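Packaging enzyme P4 (Pseudomonas phage phi13, PDB 4BLP) probably hydrolyses nucleoside triphosphates as a hexameric, RecA-like motor that drives RNA into the viral capsid during packaging. Local coordinates at residues I73-D78 with A191-M196; E104-V109 with A200-T205; H149-G154 with K161-Q166; R216-G221 with A237-L242; L268-I273 with M280-N285. All blocks are in the same frame, centred on the assembly; numbering follows the deposited sequence.

Contact 1 (I73-D78 with A191-M196); sequences IPLVVD and ADLTEM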
# COMPACT_ATOMS: atom_id res chain seq x y z
N ILE D 73 -9.22 -9.71 10.93
CA ILE D 73 -10.32 -9.52 11.89
C ILE D 73 -10.17 -10.50 13.04
O ILE D 73 -10.32 -11.70 12.82
CB ILE D 73 -11.71 -9.74 11.19
CG1 ILE D 73 -11.91 -8.81 9.98
CG2 ILE D 73 -12.87 -9.60 12.23
CD1 ILE D 73 -12.91 -9.40 8.94
N PRO D 74 -9.94 -10.02 14.27
CA PRO D 74 -9.90 -10.94 15.41
C PRO D 74 -11.33 -11.27 15.83
O PRO D 74 -12.22 -10.41 15.79
CB PRO D 74 -9.22 -10.12 16.52
CG PRO D 74 -9.60 -8.68 16.21
CD PRO D 74 -9.80 -8.59 14.70
N LEU D 75 -11.54 -12.51 16.27
CA LEU D 75 -12.87 -12.94 16.71
C LEU D 75 -12.73 -13.80 17.94
O LEU D 75 -11.71 -14.46 18.14
CB LEU D 75 -13.53 -13.80 15.62
CG LEU D 75 -13.93 -13.07 14.32
CD1 LEU D 75 -14.32 -14.08 13.26
CD2 LEU D 75 -15.07 -12.07 14.57
N VAL D 76 -13.78 -13.79 18.75
CA VAL D 76 -13.83 -14.67 19.91
C VAL D 76 -15.15 -15.40 19.88
O VAL D 76 -16.19 -14.78 19.61
CB VAL D 76 -13.66 -13.89 21.24
CG1 VAL D 76 -13.91 -14.81 22.45
CG2 VAL D 76 -12.27 -13.27 21.34
N VAL D 77 -15.13 -16.69 20.14
CA VAL D 77 -16.37 -17.43 20.38
C VAL D 77 -16.37 -17.74 21.91
O VAL D 77 -15.33 -18.15 22.45
CB VAL D 77 -16.57 -18.68 19.50
CG1 VAL D 77 -15.41 -19.65 19.64
CG2 VAL D 77 -17.91 -19.39 19.85
N ASP D 78 -17.49 -17.48 22.59
CA ASP D 78 -17.58 -17.84 24.01
C ASP D 78 -18.44 -19.11 24.11
O ASP D 78 -19.63 -19.10 23.78
CB ASP D 78 -18.14 -16.69 24.87
CG ASP D 78 -18.00 -17.05 26.37
OD1 ASP D 78 -18.76 -17.90 26.84
OD2 ASP D 78 -17.02 -16.61 27.01
N ALA D 191 -26.75 -9.42 9.45
CA ALA D 191 -26.08 -8.27 8.87
C ALA D 191 -24.56 -8.43 8.73
O ALA D 191 -24.01 -8.18 7.65
CB ALA D 191 -26.41 -7.01 9.67
N ASP D 192 -23.85 -8.74 9.85
CA ASP D 192 -22.36 -8.76 9.79
C ASP D 192 -21.82 -10.16 10.02
O ASP D 192 -22.59 -11.11 10.28
CB ASP D 192 -21.77 -7.79 10.83
CG ASP D 192 -21.73 -8.36 12.22
OD1 ASP D 192 -22.78 -8.83 12.68
OD2 ASP D 192 -20.63 -8.38 12.84
N LEU D 193 -20.51 -10.30 9.93
CA LEU D 193 -19.85 -11.60 10.11
C LEU D 193 -20.09 -12.19 11.52
O LEU D 193 -20.31 -13.40 11.64
CB LEU D 193 -18.35 -11.37 9.85
CG LEU D 193 -17.42 -12.55 10.25
CD1 LEU D 193 -17.62 -13.75 9.29
CD2 LEU D 193 -15.97 -12.07 10.21
N THR D 194 -20.05 -11.35 12.59
CA THR D 194 -20.23 -11.91 13.93
C THR D 194 -21.64 -12.43 14.13
O THR D 194 -21.81 -13.51 14.71
CB THR D 194 -19.87 -10.89 15.05
OG1 THR D 194 -20.78 -9.78 15.03
CG2 THR D 194 -18.42 -10.39 14.93
N GLU D 195 -22.65 -11.67 13.66
CA GLU D 195 -24.03 -12.14 13.80
C GLU D 195 -24.22 -13.43 12.99
O GLU D 195 -24.88 -14.36 13.45
CB GLU D 195 -25.01 -11.04 13.32
CG GLU D 195 -26.46 -11.44 13.56
CD GLU D 195 -27.47 -10.43 13.02
OE1 GLU D 195 -27.09 -9.57 12.19
OE2 GLU D 195 -28.65 -10.56 13.39
N MET D 196 -23.70 -13.46 11.77
CA MET D 196 -23.82 -14.66 10.92
C MET D 196 -23.25 -15.88 11.65
O MET D 196 -23.94 -16.89 11.75
CB MET D 196 -23.07 -14.43 9.59
CG MET D 196 -23.19 -15.61 8.60
SD MET D 196 -22.08 -17.02 8.99
CE MET D 196 -20.48 -16.23 8.66
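The capped N-terminal turn of helix 193-205 lies here against the middle strand of a three-stranded antiparallel sheet, where L193 points at I73 and L75 and the CG2 of T194 touches L75. L75 carries the contact by splitting its branches between two partners: its CD1 lies 4.0 Å from CD2 of L193, while its CD2 comes within 3.8 Å of CG2 of T194. In both pairs the side chains pass at a slant. The CD2 methyl of L193 also reaches CD1 of I73, more loosely, so it meets both residues on this face of the strand. P123 and A121 of a second subunit pack on I73 and T194.

The rotation of T194 is set by the cap. With chi1 at 65°, OG1 lies between the backbone N and the carbonyl carbon and donates to OD2 of D192 at 2.6 Å, on the syn side of the carboxylate; this leaves CG2 turned to L75. D192 is the N-cap residue: its OD1 takes E195 N at 3.0 Å from above the carboxylate plane, and its OD2 a weaker bond from T194 N. E195 folds back in turn, its OE1 accepting from A191 N and pairing with R128 of the second subunit.

Strand 73-78 runs between strands 65-70 and 110-111, and V70 of the former packs on both L75 and L193.

Contact 2 (E104-V109 with A200-T205); sequences ELIRAV and ALLLAT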
# COMPACT_ATOMS: atom_id res chain seq x y z
N GLU D 104 -29.53 -8.85 21.55
CA GLU D 104 -28.44 -8.26 22.36
C GLU D 104 -27.56 -9.31 22.99
O GLU D 104 -26.34 -9.18 22.89
CB GLU D 104 -28.98 -7.32 23.47
CG GLU D 104 -29.54 -6.03 22.92
CD GLU D 104 -28.55 -5.17 22.15
OE1 GLU D 104 -27.38 -5.04 22.59
OE2 GLU D 104 -28.94 -4.69 21.07
N LEU D 105 -28.13 -10.38 23.65
CA LEU D 105 -27.32 -11.43 24.24
C LEU D 105 -26.51 -12.16 23.22
O LEU D 105 -25.42 -12.64 23.51
CB LEU D 105 -28.20 -12.50 24.98
CG LEU D 105 -28.96 -12.14 26.21
CD1 LEU D 105 -29.70 -13.36 26.73
CD2 LEU D 105 -28.06 -11.55 27.30
N ILE D 106 -27.07 -12.31 22.00
CA ILE D 106 -26.36 -13.09 20.96
C ILE D 106 -25.01 -12.43 20.59
O ILE D 106 -24.10 -13.13 20.15
CB ILE D 106 -27.31 -13.26 19.75
CG1 ILE D 106 -28.42 -14.29 20.14
CG2 ILE D 106 -26.58 -13.70 18.46
CD1 ILE D 106 -29.71 -14.24 19.19
N ARG D 107 -24.83 -11.14 20.86
CA ARG D 107 -23.52 -10.48 20.62
C ARG D 107 -22.41 -11.13 21.47
O ARG D 107 -21.24 -11.04 21.12
CB ARG D 107 -23.61 -8.99 20.98
CG ARG D 107 -24.64 -8.21 20.15
CD ARG D 107 -24.79 -6.80 20.75
NE ARG D 107 -25.93 -6.07 20.20
CZ ARG D 107 -25.90 -5.36 19.08
NH1 ARG D 107 -24.78 -5.27 18.38
NH2 ARG D 107 -26.99 -4.74 18.66
N ALA D 108 -22.79 -11.76 22.62
CA ALA D 108 -21.84 -12.42 23.51
C ALA D 108 -21.26 -13.73 22.95
O ALA D 108 -20.23 -14.23 23.44
CB ALA D 108 -22.52 -12.71 24.85
N VAL D 109 -21.96 -14.34 21.97
CA VAL D 109 -21.59 -15.66 21.46
C VAL D 109 -20.36 -15.55 20.54
O VAL D 109 -19.46 -16.36 20.66
CB VAL D 109 -22.77 -16.34 20.72
CG1 VAL D 109 -22.34 -17.71 20.13
CG2 VAL D 109 -23.97 -16.52 21.66
N ALA D 200 -25.41 -19.03 13.20
CA ALA D 200 -25.09 -20.36 12.65
C ALA D 200 -24.71 -21.34 13.75
O ALA D 200 -25.23 -22.48 13.76
CB ALA D 200 -23.94 -20.24 11.63
N LEU D 201 -23.79 -20.94 14.64
CA LEU D 201 -23.35 -21.84 15.73
C LEU D 201 -24.51 -22.17 16.67
O LEU D 201 -24.61 -23.30 17.14
CB LEU D 201 -22.19 -21.21 16.51
CG LEU D 201 -20.90 -21.07 15.66
CD1 LEU D 201 -19.81 -20.35 16.48
CD2 LEU D 201 -20.40 -22.49 15.21
N LEU D 202 -25.37 -21.18 16.98
CA LEU D 202 -26.52 -21.44 17.86
C LEU D 202 -27.48 -22.45 17.24
O LEU D 202 -27.89 -23.42 17.91
CB LEU D 202 -27.25 -20.12 18.18
CG LEU D 202 -26.54 -19.25 19.23
CD1 LEU D 202 -27.05 -17.76 19.12
CD2 LEU D 202 -26.81 -19.80 20.62
N LEU D 203 -27.84 -22.26 15.98
CA LEU D 203 -28.74 -23.17 15.27
C LEU D 203 -28.14 -24.57 15.15
O LEU D 203 -28.82 -25.54 15.43
CB LEU D 203 -29.04 -22.62 13.88
CG LEU D 203 -30.01 -21.43 13.87
CD1 LEU D 203 -29.92 -20.72 12.56
CD2 LEU D 203 -31.49 -21.89 14.18
N ALA D 204 -26.86 -24.68 14.78
CA ALA D 204 -26.23 -26.00 14.64
C ALA D 204 -26.13 -26.71 16.00
O ALA D 204 -26.38 -27.92 16.10
CB ALA D 204 -24.85 -25.84 14.00
N THR D 205 -25.81 -25.95 17.07
CA THR D 205 -25.71 -26.52 18.43
C THR D 205 -27.10 -27.02 18.86
O THR D 205 -27.19 -28.05 19.57
CB THR D 205 -25.12 -25.47 19.40
OG1 THR D 205 -23.78 -25.17 18.95
CG2 THR D 205 -25.02 -25.98 20.86
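L202 meets I106 and V109 through a single methyl. Its CD1 lies 3.9 Å from CG1 of I106 and 4.1 Å from CG2 of the same residue, so it rests in the fork of the isoleucine; CG2 of V109 follows at 4.2 Å. Both partners run at a slant to the leucine, whose CG stands opposite its own carbonyl carbon (chi1 -77°), carrying the branch out from the helix. No hydrogen bond joins the two segments, and the three touching residues are all buried.

Behind this apolar shell each segment is tied to itself. In the helix, the carbonyl O of L201 receives both T205 N at 2.9 Å and T205 OG1 at 2.7 Å, the two donors arriving from opposite faces of its plane. On the exposed side of 104-109, R107 forms a salt bridge with E104; its NH2 donates to OE2 of E104 at 3.1 Å, the acceptor lying near the guanidinium plane.

Further out, L85 of helix 79-91 touches both V109 and L202, and W98 of helix 95-101 does the same for I106 and L202. Helix 193-205 itself rests on strand 170-173 through A200 and L203.

Contact 3 (H149-G154 with K161-Q166); sequences HVVVGG and KWLNAQ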
# COMPACT_ATOMS: atom_id res chain seq x y z
N HIS D 149 -18.76 -27.34 5.66
CA HIS D 149 -18.95 -27.95 4.34
C HIS D 149 -19.25 -26.81 3.39
O HIS D 149 -20.22 -26.10 3.60
CB HIS D 149 -20.11 -28.97 4.32
CG HIS D 149 -20.22 -29.70 3.02
ND1 HIS D 149 -19.80 -31.01 2.90
CD2 HIS D 149 -20.65 -29.26 1.81
CE1 HIS D 149 -20.03 -31.34 1.63
NE2 HIS D 149 -20.52 -30.32 0.93
N VAL D 150 -18.45 -26.60 2.36
CA VAL D 150 -18.75 -25.49 1.47
C VAL D 150 -19.33 -26.00 0.16
O VAL D 150 -18.91 -27.05 -0.35
CB VAL D 150 -17.53 -24.56 1.22
CG1 VAL D 150 -17.06 -23.92 2.53
CG2 VAL D 150 -16.39 -25.32 0.56
N VAL D 151 -20.26 -25.24 -0.40
CA VAL D 151 -20.90 -25.54 -1.68
C VAL D 151 -20.40 -24.48 -2.62
O VAL D 151 -20.69 -23.31 -2.42
CB VAL D 151 -22.45 -25.56 -1.55
CG1 VAL D 151 -23.13 -25.79 -2.92
CG2 VAL D 151 -22.87 -26.63 -0.53
N VAL D 152 -19.64 -24.89 -3.67
CA VAL D 152 -18.92 -23.98 -4.54
C VAL D 152 -19.45 -23.99 -5.95
O VAL D 152 -19.84 -25.02 -6.47
CB VAL D 152 -17.40 -24.36 -4.54
CG1 VAL D 152 -16.56 -23.31 -5.24
CG2 VAL D 152 -16.87 -24.54 -3.11
N GLY D 153 -19.42 -22.83 -6.59
CA GLY D 153 -19.82 -22.71 -7.99
C GLY D 153 -19.90 -21.26 -8.37
O GLY D 153 -20.01 -20.41 -7.48
N GLY D 154 -19.88 -20.98 -9.67
CA GLY D 154 -19.93 -19.60 -10.15
C GLY D 154 -21.30 -18.98 -10.11
O GLY D 154 -22.27 -19.56 -9.61
N LYS D 161 -30.39 -23.32 -5.29
CA LYS D 161 -31.38 -24.29 -5.74
C LYS D 161 -30.99 -25.69 -5.28
O LYS D 161 -31.85 -26.44 -4.80
CB LYS D 161 -31.53 -24.25 -7.27
CG LYS D 161 -32.69 -25.07 -7.80
CD LYS D 161 -32.86 -24.93 -9.31
CE LYS D 161 -33.78 -25.99 -9.86
NZ LYS D 161 -33.70 -26.07 -11.34
N TRP D 162 -29.70 -26.06 -5.44
CA TRP D 162 -29.26 -27.38 -5.00
C TRP D 162 -29.39 -27.48 -3.46
O TRP D 162 -29.86 -28.50 -2.96
CB TRP D 162 -27.81 -27.65 -5.42
CG TRP D 162 -27.34 -29.01 -4.97
CD1 TRP D 162 -27.63 -30.21 -5.56
CD2 TRP D 162 -26.58 -29.31 -3.79
NE1 TRP D 162 -27.07 -31.24 -4.83
CE2 TRP D 162 -26.41 -30.71 -3.75
CE3 TRP D 162 -25.99 -28.52 -2.77
CZ2 TRP D 162 -25.71 -31.36 -2.71
CZ3 TRP D 162 -25.28 -29.16 -1.76
CH2 TRP D 162 -25.14 -30.56 -1.73
N LEU D 163 -29.01 -26.42 -2.74
CA LEU D 163 -29.08 -26.40 -1.26
C LEU D 163 -30.50 -26.57 -0.77
O LEU D 163 -30.74 -27.39 0.11
CB LEU D 163 -28.46 -25.11 -0.68
CG LEU D 163 -26.93 -25.14 -0.59
CD1 LEU D 163 -26.36 -23.73 -0.39
CD2 LEU D 163 -26.44 -26.04 0.53
N ASN D 164 -31.46 -25.87 -1.39
CA ASN D 164 -32.87 -25.95 -1.02
C ASN D 164 -33.41 -27.35 -1.25
O ASN D 164 -34.26 -27.81 -0.48
CB ASN D 164 -33.70 -24.92 -1.79
CG ASN D 164 -33.50 -23.52 -1.28
OD1 ASN D 164 -33.19 -23.30 -0.09
ND2 ASN D 164 -33.66 -22.53 -2.16
N ALA D 165 -32.87 -28.06 -2.26
CA ALA D 165 -33.26 -29.43 -2.58
C ALA D 165 -32.70 -30.44 -1.57
O ALA D 165 -33.15 -31.58 -1.57
CB ALA D 165 -32.79 -29.80 -3.99
N GLN D 166 -31.77 -30.03 -0.70
CA GLN D 166 -31.21 -30.88 0.35
C GLN D 166 -32.06 -30.79 1.62
O GLN D 166 -31.71 -31.36 2.65
CB GLN D 166 -29.74 -30.52 0.66
CG GLN D 166 -28.81 -30.51 -0.55
CD GLN D 166 -28.96 -31.74 -1.40
OE1 GLN D 166 -28.72 -32.86 -0.95
NE2 GLN D 166 -29.44 -31.56 -2.63
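This is a buried strand-to-helix contact within one strand-loop-helix unit, in which V151 of strand 147-152 meets W162 and L163 of helix 159-164. The valine uses both methyls. Its CG2 comes within 3.7 Å of CZ3 of W162 and 3.8 Å of CD2 of L163, bridging the two, while CG1 lies 4.0 Å from CE3 of the indole. The valine therefore meets the CE3-CZ3 side of the six-membered ring, at a slant, whereas V151 and L163 lie alongside each other, pointing in opposite directions.

W162 holds its CG trans to the backbone N (chi1 180°), which brings the benzo ring down to the strand. NE2 of Q166 lies over one face of the indole, 3.2 Å above the ring plane and toward its rim. That amide is fixed in turn: NE2 donates to the carbonyl O of W162 at 3.1 Å with a fairly straight N-H...O angle of 160°, and OE1 accepts from Q140. The chain after the helix is thus bonded back to the residue whose ring packs on the strand.

Around this core, V283 of the adjacent strand 279-284 touches V151 and W162, and V254 and A256 of strand 252-257 touch L163. Beyond V152 the chain enters G153, whose carbonyl O accepts from NZ of K159. A central strand, a glycine-rich turn and a helix packed back on the strand are consistent with the P-loop (Walker A) of RecA-like NTPases.

Contact 4 (R216-G221 with A237-L242); sequences RNLVFG and AALTSL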
# COMPACT_ATOMS: atom_id res chain seq x y z
N ARG D 216 -20.39 -14.83 0.36
CA ARG D 216 -19.86 -13.83 -0.58
C ARG D 216 -19.12 -12.66 0.15
O ARG D 216 -18.09 -12.22 -0.36
CB ARG D 216 -20.92 -13.35 -1.57
CG ARG D 216 -21.96 -12.43 -1.07
CD ARG D 216 -23.08 -12.42 -2.12
NE ARG D 216 -22.72 -11.81 -3.40
CZ ARG D 216 -23.16 -10.63 -3.81
NH1 ARG D 216 -23.97 -9.91 -3.04
NH2 ARG D 216 -22.81 -10.17 -5.00
N ASN D 217 -19.60 -12.17 1.33
CA ASN D 217 -18.87 -11.08 1.99
C ASN D 217 -17.50 -11.53 2.52
O ASN D 217 -16.61 -10.69 2.65
CB ASN D 217 -19.70 -10.49 3.13
CG ASN D 217 -20.43 -9.26 2.66
OD1 ASN D 217 -20.63 -9.06 1.47
ND2 ASN D 217 -20.76 -8.38 3.59
N LEU D 218 -17.33 -12.84 2.80
CA LEU D 218 -16.02 -13.36 3.19
C LEU D 218 -15.10 -13.33 1.97
O LEU D 218 -13.95 -12.87 2.05
CB LEU D 218 -16.20 -14.80 3.74
CG LEU D 218 -15.06 -15.31 4.58
CD1 LEU D 218 -15.04 -14.60 5.97
CD2 LEU D 218 -15.16 -16.87 4.73
N VAL D 219 -15.61 -13.79 0.81
CA VAL D 219 -14.81 -13.73 -0.43
C VAL D 219 -14.43 -12.30 -0.75
O VAL D 219 -13.28 -12.01 -1.10
CB VAL D 219 -15.58 -14.37 -1.62
CG1 VAL D 219 -14.82 -14.16 -2.95
CG2 VAL D 219 -15.85 -15.83 -1.36
N PHE D 220 -15.39 -11.38 -0.65
CA PHE D 220 -15.13 -9.99 -0.99
C PHE D 220 -14.24 -9.27 0.04
O PHE D 220 -13.45 -8.42 -0.34
CB PHE D 220 -16.47 -9.23 -1.12
CG PHE D 220 -17.40 -9.68 -2.23
CD1 PHE D 220 -16.95 -10.48 -3.27
CD2 PHE D 220 -18.74 -9.31 -2.22
CE1 PHE D 220 -17.83 -10.88 -4.29
CE2 PHE D 220 -19.61 -9.72 -3.23
CZ PHE D 220 -19.14 -10.46 -4.28
N GLY D 221 -14.38 -9.61 1.29
CA GLY D 221 -13.73 -8.87 2.36
C GLY D 221 -12.41 -9.37 2.90
O GLY D 221 -11.71 -8.60 3.53
N ALA D 237 -7.01 -19.68 4.65
CA ALA D 237 -6.72 -19.73 6.09
C ALA D 237 -8.01 -19.43 6.88
O ALA D 237 -8.25 -20.05 7.92
CB ALA D 237 -5.64 -18.70 6.44
N ALA D 238 -8.82 -18.49 6.38
CA ALA D 238 -10.10 -18.12 7.08
C ALA D 238 -11.03 -19.31 7.07
O ALA D 238 -11.69 -19.59 8.07
CB ALA D 238 -10.79 -16.92 6.40
N LEU D 239 -11.13 -20.00 5.93
CA LEU D 239 -12.03 -21.17 5.87
C LEU D 239 -11.54 -22.27 6.83
O LEU D 239 -12.36 -22.91 7.49
CB LEU D 239 -12.06 -21.72 4.43
CG LEU D 239 -12.82 -20.82 3.43
CD1 LEU D 239 -12.67 -21.38 2.01
CD2 LEU D 239 -14.35 -20.70 3.79
N THR D 240 -10.23 -22.46 6.95
CA THR D 240 -9.72 -23.49 7.92
C THR D 240 -10.00 -23.04 9.33
O THR D 240 -10.33 -23.86 10.18
CB THR D 240 -8.21 -23.74 7.69
OG1 THR D 240 -8.09 -24.27 6.36
CG2 THR D 240 -7.63 -24.74 8.71
N SER D 241 -9.85 -21.74 9.61
CA SER D 241 -10.17 -21.23 10.98
C SER D 241 -11.63 -21.47 11.33
O SER D 241 -11.93 -22.00 12.41
CB SER D 241 -9.83 -19.74 11.08
OG SER D 241 -8.43 -19.57 10.96
N LEU D 242 -12.55 -21.12 10.40
CA LEU D 242 -13.97 -21.34 10.66
C LEU D 242 -14.27 -22.82 10.75
O LEU D 242 -14.99 -23.26 11.66
CB LEU D 242 -14.80 -20.70 9.52
CG LEU D 242 -14.70 -19.17 9.49
CD1 LEU D 242 -15.40 -18.62 8.23
CD2 LEU D 242 -15.37 -18.56 10.78
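L218 swings its CG away from its backbone N (chi1 -161°), while L239 and L242 set theirs opposite their carbonyl carbons (chi1 -72° and -66°), and these settings bring three branch ends together. CD2 of L218 is the shared point: it lies 3.9 Å from CD1 of L242, the two side chains meeting tip to tip, and 4.0 Å from CD2 of L239, which comes in at a slant. L239 leaves its helix beside the contact, and only its end bends back to the methyl.

Helix 216-221 also meets a second subunit, L124 of which packs on L218. Within the helix CE2 of F220 lies 3.5 Å above the R216 guanidinium plane, toward its rim, with NH2 at the edge of the phenyl ring, while the carbonyl O of R216 sits 3.2 Å above the F220 ring, toward its rim. NH1 of R216 reaches OG1 of T240 of the second subunit, and NH2 reaches OG of S276 there; T240 of this chain takes the same bond from R216 of a third.

Strand 65-70 borders the contact, V70 touching A238 and L242. Between the two segments the attachment is thus wholly apolar, one methyl against two, while R216 and T240 of the same helices hydrogen-bond across subunit boundaries.

Contact 5 (L268-I273 with M280-N285); sequences LVYNNI and MTVVNN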
# COMPACT_ATOMS: atom_id res chain seq x y z
N LEU D 268 -7.41 -25.35 -9.52
CA LEU D 268 -6.46 -25.08 -8.45
C LEU D 268 -7.17 -24.46 -7.25
O LEU D 268 -6.94 -24.88 -6.11
CB LEU D 268 -5.35 -24.12 -8.94
CG LEU D 268 -4.29 -24.58 -9.93
CD1 LEU D 268 -3.22 -23.50 -10.03
CD2 LEU D 268 -3.63 -25.89 -9.51
N VAL D 269 -8.01 -23.45 -7.49
CA VAL D 269 -8.73 -22.79 -6.39
C VAL D 269 -9.64 -23.78 -5.68
O VAL D 269 -9.66 -23.81 -4.44
CB VAL D 269 -9.49 -21.53 -6.92
CG1 VAL D 269 -10.40 -20.92 -5.84
CG2 VAL D 269 -8.48 -20.48 -7.40
N TYR D 270 -10.39 -24.61 -6.43
CA TYR D 270 -11.30 -25.57 -5.82
C TYR D 270 -10.49 -26.60 -5.00
O TYR D 270 -10.91 -26.94 -3.90
CB TYR D 270 -12.18 -26.24 -6.87
CG TYR D 270 -13.30 -25.37 -7.44
CD1 TYR D 270 -13.39 -24.01 -7.11
CD2 TYR D 270 -14.25 -25.88 -8.30
CE1 TYR D 270 -14.39 -23.20 -7.65
CE2 TYR D 270 -15.28 -25.09 -8.81
CZ TYR D 270 -15.34 -23.75 -8.50
OH TYR D 270 -16.34 -22.95 -9.03
N ASN D 271 -9.30 -27.03 -5.50
CA ASN D 271 -8.45 -27.93 -4.71
C ASN D 271 -8.00 -27.26 -3.41
O ASN D 271 -7.97 -27.91 -2.36
CB ASN D 271 -7.20 -28.34 -5.51
CG ASN D 271 -7.48 -29.31 -6.62
OD1 ASN D 271 -8.53 -29.97 -6.64
ND2 ASN D 271 -6.53 -29.44 -7.55
N ASN D 272 -7.63 -25.97 -3.47
CA ASN D 272 -7.20 -25.27 -2.25
C ASN D 272 -8.34 -25.14 -1.26
O ASN D 272 -8.12 -25.24 -0.06
CB ASN D 272 -6.62 -23.89 -2.62
CG ASN D 272 -5.30 -23.97 -3.38
OD1 ASN D 272 -4.57 -24.94 -3.29
ND2 ASN D 272 -4.97 -22.97 -4.16
N ILE D 273 -9.57 -24.91 -1.76
CA ILE D 273 -10.74 -24.83 -0.86
C ILE D 273 -10.97 -26.20 -0.21
O ILE D 273 -11.15 -26.29 1.01
CB ILE D 273 -12.00 -24.33 -1.63
CG1 ILE D 273 -11.81 -22.86 -2.02
CG2 ILE D 273 -13.25 -24.48 -0.76
CD1 ILE D 273 -12.94 -22.30 -2.90
N MET D 280 -16.55 -30.40 0.70
CA MET D 280 -16.80 -29.46 -0.38
C MET D 280 -17.64 -30.15 -1.45
O MET D 280 -17.34 -31.28 -1.83
CB MET D 280 -15.46 -29.00 -1.01
CG MET D 280 -15.66 -28.03 -2.17
SD MET D 280 -14.11 -27.43 -2.86
CE MET D 280 -13.81 -28.74 -4.09
N THR D 281 -18.65 -29.46 -1.95
CA THR D 281 -19.50 -29.90 -3.07
C THR D 281 -19.40 -28.86 -4.16
O THR D 281 -19.60 -27.67 -3.88
CB THR D 281 -20.98 -30.10 -2.64
OG1 THR D 281 -21.04 -31.07 -1.59
CG2 THR D 281 -21.88 -30.57 -3.81
N VAL D 282 -19.06 -29.28 -5.38
CA VAL D 282 -19.04 -28.39 -6.55
C VAL D 282 -20.37 -28.59 -7.26
O VAL D 282 -20.76 -29.73 -7.57
CB VAL D 282 -17.84 -28.66 -7.51
CG1 VAL D 282 -17.93 -27.76 -8.75
CG2 VAL D 282 -16.51 -28.47 -6.79
N VAL D 283 -21.09 -27.48 -7.50
CA VAL D 283 -22.39 -27.54 -8.15
C VAL D 283 -22.36 -26.77 -9.48
O VAL D 283 -21.76 -25.70 -9.59
CB VAL D 283 -23.51 -26.99 -7.19
CG1 VAL D 283 -24.82 -26.67 -7.91
CG2 VAL D 283 -23.75 -27.94 -6.02
N ASN D 284 -23.05 -27.30 -10.46
CA ASN D 284 -23.27 -26.65 -11.76
C ASN D 284 -24.63 -27.09 -12.24
O ASN D 284 -24.97 -28.27 -12.12
CB ASN D 284 -22.17 -26.94 -12.78
CG ASN D 284 -22.29 -26.07 -14.01
OD1 ASN D 284 -22.56 -24.87 -13.92
ND2 ASN D 284 -22.09 -26.65 -15.17
N ASN D 285 -25.43 -26.13 -12.73
CA ASN D 285 -26.81 -26.37 -13.17
C ASN D 285 -27.61 -27.05 -12.04
O ASN D 285 -28.36 -28.00 -12.30
CB ASN D 285 -26.85 -27.21 -14.48
CG ASN D 285 -26.03 -26.66 -15.62
OD1 ASN D 285 -25.20 -27.37 -16.20
ND2 ASN D 285 -26.23 -25.39 -15.97
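Y270 and V282 cross at about a right angle, with one side of the tyrosine ring laid along the fork of the valine. CD2 of Y270 is 3.8 Å from CG2 of V282, and CE2 of Y270 the same distance from CG1, so each methyl has its own ring carbon. The ring meets them at a slant. Y270 turns its CG opposite the carbonyl carbon (chi1 -74°), which sends the ring out from helix 266-274 toward the exposed end of strand 279-284.

Level with I273, one turn further along the helix, M280 reaches from the strand to the helix. Its chain is extended through CG and SD, then bends at the thioether (chi3 88°) so that the terminal methyl folds in beside the helix. SD lies 3.7 Å from CG2 of I273, the two side chains again crossing almost squarely, and SD is also 3.4 Å from the carbonyl O of Y270. CE comes equally near that oxygen, 3.4 Å from O of Y270, and 4.1 Å from CB of Y270.

Helix and strand run roughly antiparallel, their axes 9.8 Å apart at an angle of 152°, and I273 faces M280 while Y270 faces V282. Strand 147-152 borders the contact: V152 touches Y270 and M280, and V150 touches I273. Y270 also reaches residues of the probable Walker A turn.

The grip is one of dispersion, with a bent thioether whose sulfur and methyl both lie against the carbonyl O of Y270. No hydrogen bond crosses between the segments, so the two are joined by apolar contacts and by the approach of the thioether to the carbonyl.

From the N terminus, strand 73-78 opens contact 1 and segment 104-109 opens contact 2 before either closes; both end on helix 193-205, so the two loops cross, and they touch where D78 pairs with V109. Contact 3, the short closure around the P-loop-like turn, is nested inside both yet lies about 23 Å from each, centre to centre. Contacts 4 and 5 follow in series. Contact 4 joins helix 216-221 to helix 233-248 and touches contact 1 through L193 and L218, and contact 5 through L239 and I273. Contact 5 returns to the central sheet beside contact 3, through neighbouring strands 147-152 and 279-284. The small antiparallel sheet and the central sheet are thereby linked through helices.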